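Local coordinates for divalent ion tolerance protein CutA1 (Ehrlichia chaffeensis, PDB 4IYQ), which belongs to the CutA family of trimeric divalent ion tolerance proteins and may bind copper ions, at residues Glu36-Ile41 with Cys76-Lys81. Sequence-based numbering, arbitrary orientation.
Sequences EDAYRI and CAIILK
Ala-38 on the helix meets Ile-78 and Cys-76 on the strand through its methyl group. The closest approach is from Ala-38 CB to Ile-78 CD1, at 3.6 Å. That terminal methyl of Ile-78 also lies 3.7 Å from Ala-38 CA, so it rests against the helix backbone as well as on the side chain. One carbon further back, Ile-78 CG1 is 3.9 Å from Ala-38 CB. The ethyl branch of Ile-78 thus does the touching. Its CG1 lies roughly anti to the carbonyl carbon (chi1 -33°) and chi2 is extended (172°), which carries CD1 out to the helix. Cys-76 adds a looser contact with its CB, 4.2 Å from Ala-38 CB. No hydrogen bond joins the two segments, and the contact is apolar and buried. The CA atoms of Ala-38 and Cys-76 are 6.8 Å apart, a close spacing consistent with the small side chain of Ala-38.

Cys-76 and Ile-78 are two residues apart on the strand, so both point to the helix, while Ala-77 between them points away. Thr-32 of the neighbouring strand 25-32 touches both Ala-38 and Cys-76, and Ile-78 also touches Ser-42, whose OG hydrogen-bonds to Ala-38 O. Tyr-39 OH hydrogen-bonds to Asn-72 OD1 of the second subunit, and Ala-77 packs on Phe-57 of the third subunit.

The contact joins helix 35-47 to strand 69-83, an inner strand of the antiparallel sheet, whose strands run in the order 53-66, 69-83, 25-32, 105-108. With this order, the beta-alpha-beta-beta-alpha-beta succession of strand 25-32, helix 35-47, strands 53-66 and 69-83, helix 87-97 and strand 105-108 is the signature of the ferredoxin-like fold of CutA proteins, which assemble as trimers.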
loop_
_atom_site.group_PDB
_atom_site.type_symbol
_atom_site.label_atom_id
_atom_site.label_comp_id
_atom_site.label_asym_id
_atom_site.label_seq_id
_atom_site.Cartn_x
_atom_site.Cartn_y
_atom_site.Cartn_z
ATOM N N GLU A 36 -15.273 8.111 9.807
ATOM C CA GLU A 36 -15.265 9.439 10.419
ATOM C C GLU A 36 -13.944 9.709 11.133
ATOM O O GLU A 36 -13.376 10.790 11.003
ATOM C CB GLU A 36 -16.444 9.598 11.396
ATOM N N ASP A 37 -13.439 8.711 11.851
ATOM C CA ASP A 37 -12.140 8.824 12.503
ATOM C C ASP A 37 -11.026 9.130 11.496
ATOM O O ASP A 37 -10.149 9.961 11.767
ATOM C CB ASP A 37 -11.807 7.539 13.261
ATOM C CG ASP A 37 -12.640 7.368 14.521
ATOM O OD1 ASP A 37 -12.643 8.279 15.379
ATOM O OD2 ASP A 37 -13.294 6.312 14.653
ATOM N N ALA A 38 -11.066 8.456 10.344
ATOM C CA ALA A 38 -10.052 8.644 9.302
ATOM C C ALA A 38 -10.141 10.040 8.688
ATOM O O ALA A 38 -9.127 10.693 8.436
ATOM C CB ALA A 38 -10.192 7.590 8.229
ATOM N N TYR A 39 -11.361 10.505 8.466
ATOM C CA TYR A 39 -11.543 11.825 7.892
ATOM C C TYR A 39 -11.015 12.855 8.879
ATOM O O TYR A 39 -10.298 13.784 8.506
ATOM C CB TYR A 39 -13.017 12.099 7.568
ATOM C CG TYR A 39 -13.220 13.294 6.685
ATOM C CD1 TYR A 39 -13.083 13.198 5.302
ATOM C CD2 TYR A 39 -13.521 14.537 7.227
ATOM C CE1 TYR A 39 -13.264 14.312 4.474
ATOM C CE2 TYR A 39 -13.699 15.655 6.415
ATOM C CZ TYR A 39 -13.570 15.533 5.044
ATOM O OH TYR A 39 -13.745 16.640 4.249
ATOM N N ARG A 40 -11.340 12.653 10.149
ATOM C CA ARG A 40 -10.952 13.584 11.190
ATOM C C ARG A 40 -9.427 13.715 11.276
ATOM O O ARG A 40 -8.887 14.815 11.341
ATOM C CB ARG A 40 -11.540 13.143 12.531
ATOM C CG ARG A 40 -10.988 13.889 13.736
ATOM C CD ARG A 40 -11.682 13.465 15.031
ATOM N NE ARG A 40 -11.106 14.163 16.175
ATOM C CZ ARG A 40 -10.064 13.740 16.881
ATOM N NH1 ARG A 40 -9.464 12.584 16.590
ATOM N NH2 ARG A 40 -9.632 14.481 17.893
ATOM N N ILE A 41 -8.735 12.588 11.278
ATOM C CA ILE A 41 -7.285 12.602 11.329
ATOM C C ILE A 41 -6.708 13.306 10.096
ATOM O O ILE A 41 -5.803 14.149 10.187
ATOM C CB ILE A 41 -6.748 11.173 11.439
ATOM C CG1 ILE A 41 -7.016 10.646 12.845
ATOM C CG2 ILE A 41 -5.278 11.140 11.149
ATOM C CD1 ILE A 41 -6.737 9.183 13.007
ATOM N N CYS A 76 -10.963 1.481 8.453
ATOM C CA CYS A 76 -10.501 2.213 7.289
ATOM C C CYS A 76 -8.984 2.252 7.330
ATOM O O CYS A 76 -8.385 2.294 8.405
ATOM C CB CYS A 76 -11.080 3.615 7.264
ATOM S SG CYS A 76 -12.856 3.595 7.020
ATOM N N ALA A 77 -8.354 2.207 6.170
ATOM C CA ALA A 77 -6.918 2.417 6.113
ATOM C C ALA A 77 -6.670 3.785 5.515
ATOM O O ALA A 77 -7.494 4.290 4.755
ATOM C CB ALA A 77 -6.234 1.320 5.303
ATOM N N ILE A 78 -5.559 4.408 5.886
ATOM C CA ILE A 78 -5.201 5.683 5.290
ATOM C C ILE A 78 -3.764 5.703 4.831
ATOM O O ILE A 78 -2.878 5.247 5.545
ATOM C CB ILE A 78 -5.370 6.871 6.245
ATOM C CG1 ILE A 78 -6.527 6.674 7.219
ATOM C CG2 ILE A 78 -5.515 8.158 5.438
ATOM C CD1 ILE A 78 -6.557 7.748 8.282
ATOM N N ILE A 79 -3.545 6.228 3.634
ATOM C CA ILE A 79 -2.217 6.593 3.192
ATOM C C ILE A 79 -2.110 8.112 3.232
ATOM O O ILE A 79 -2.905 8.824 2.622
ATOM C CB ILE A 79 -1.917 6.080 1.776
ATOM C CG1 ILE A 79 -1.886 4.555 1.766
ATOM C CG2 ILE A 79 -0.590 6.622 1.282
ATOM C CD1 ILE A 79 -1.747 3.973 0.364
ATOM N N LEU A 80 -1.131 8.595 3.977
ATOM C CA LEU A 80 -0.906 10.012 4.150
ATOM C C LEU A 80 0.390 10.394 3.454
ATOM O O LEU A 80 1.365 9.635 3.501
ATOM C CB LEU A 80 -0.850 10.349 5.634
ATOM C CG LEU A 80 -2.054 9.785 6.391
ATOM C CD1 LEU A 80 -1.743 9.555 7.870
ATOM C CD2 LEU A 80 -3.230 10.721 6.230
ATOM N N LYS A 81 0.400 11.530 2.764
ATOM C CA LYS A 81 1.603 11.950 2.054
ATOM C C LYS A 81 2.193 13.244 2.589
ATOM O O LYS A 81 1.505 14.262 2.704
ATOM C CB LYS A 81 1.310 12.084 0.557
ATOM C CG LYS A 81 0.429 10.959 0.029
ATOM C CD LYS A 81 0.548 10.812 -1.466
ATOM C CE LYS A 81 -0.667 10.090 -2.028
ATOM N NZ LYS A 81 -1.828 11.024 -2.168
#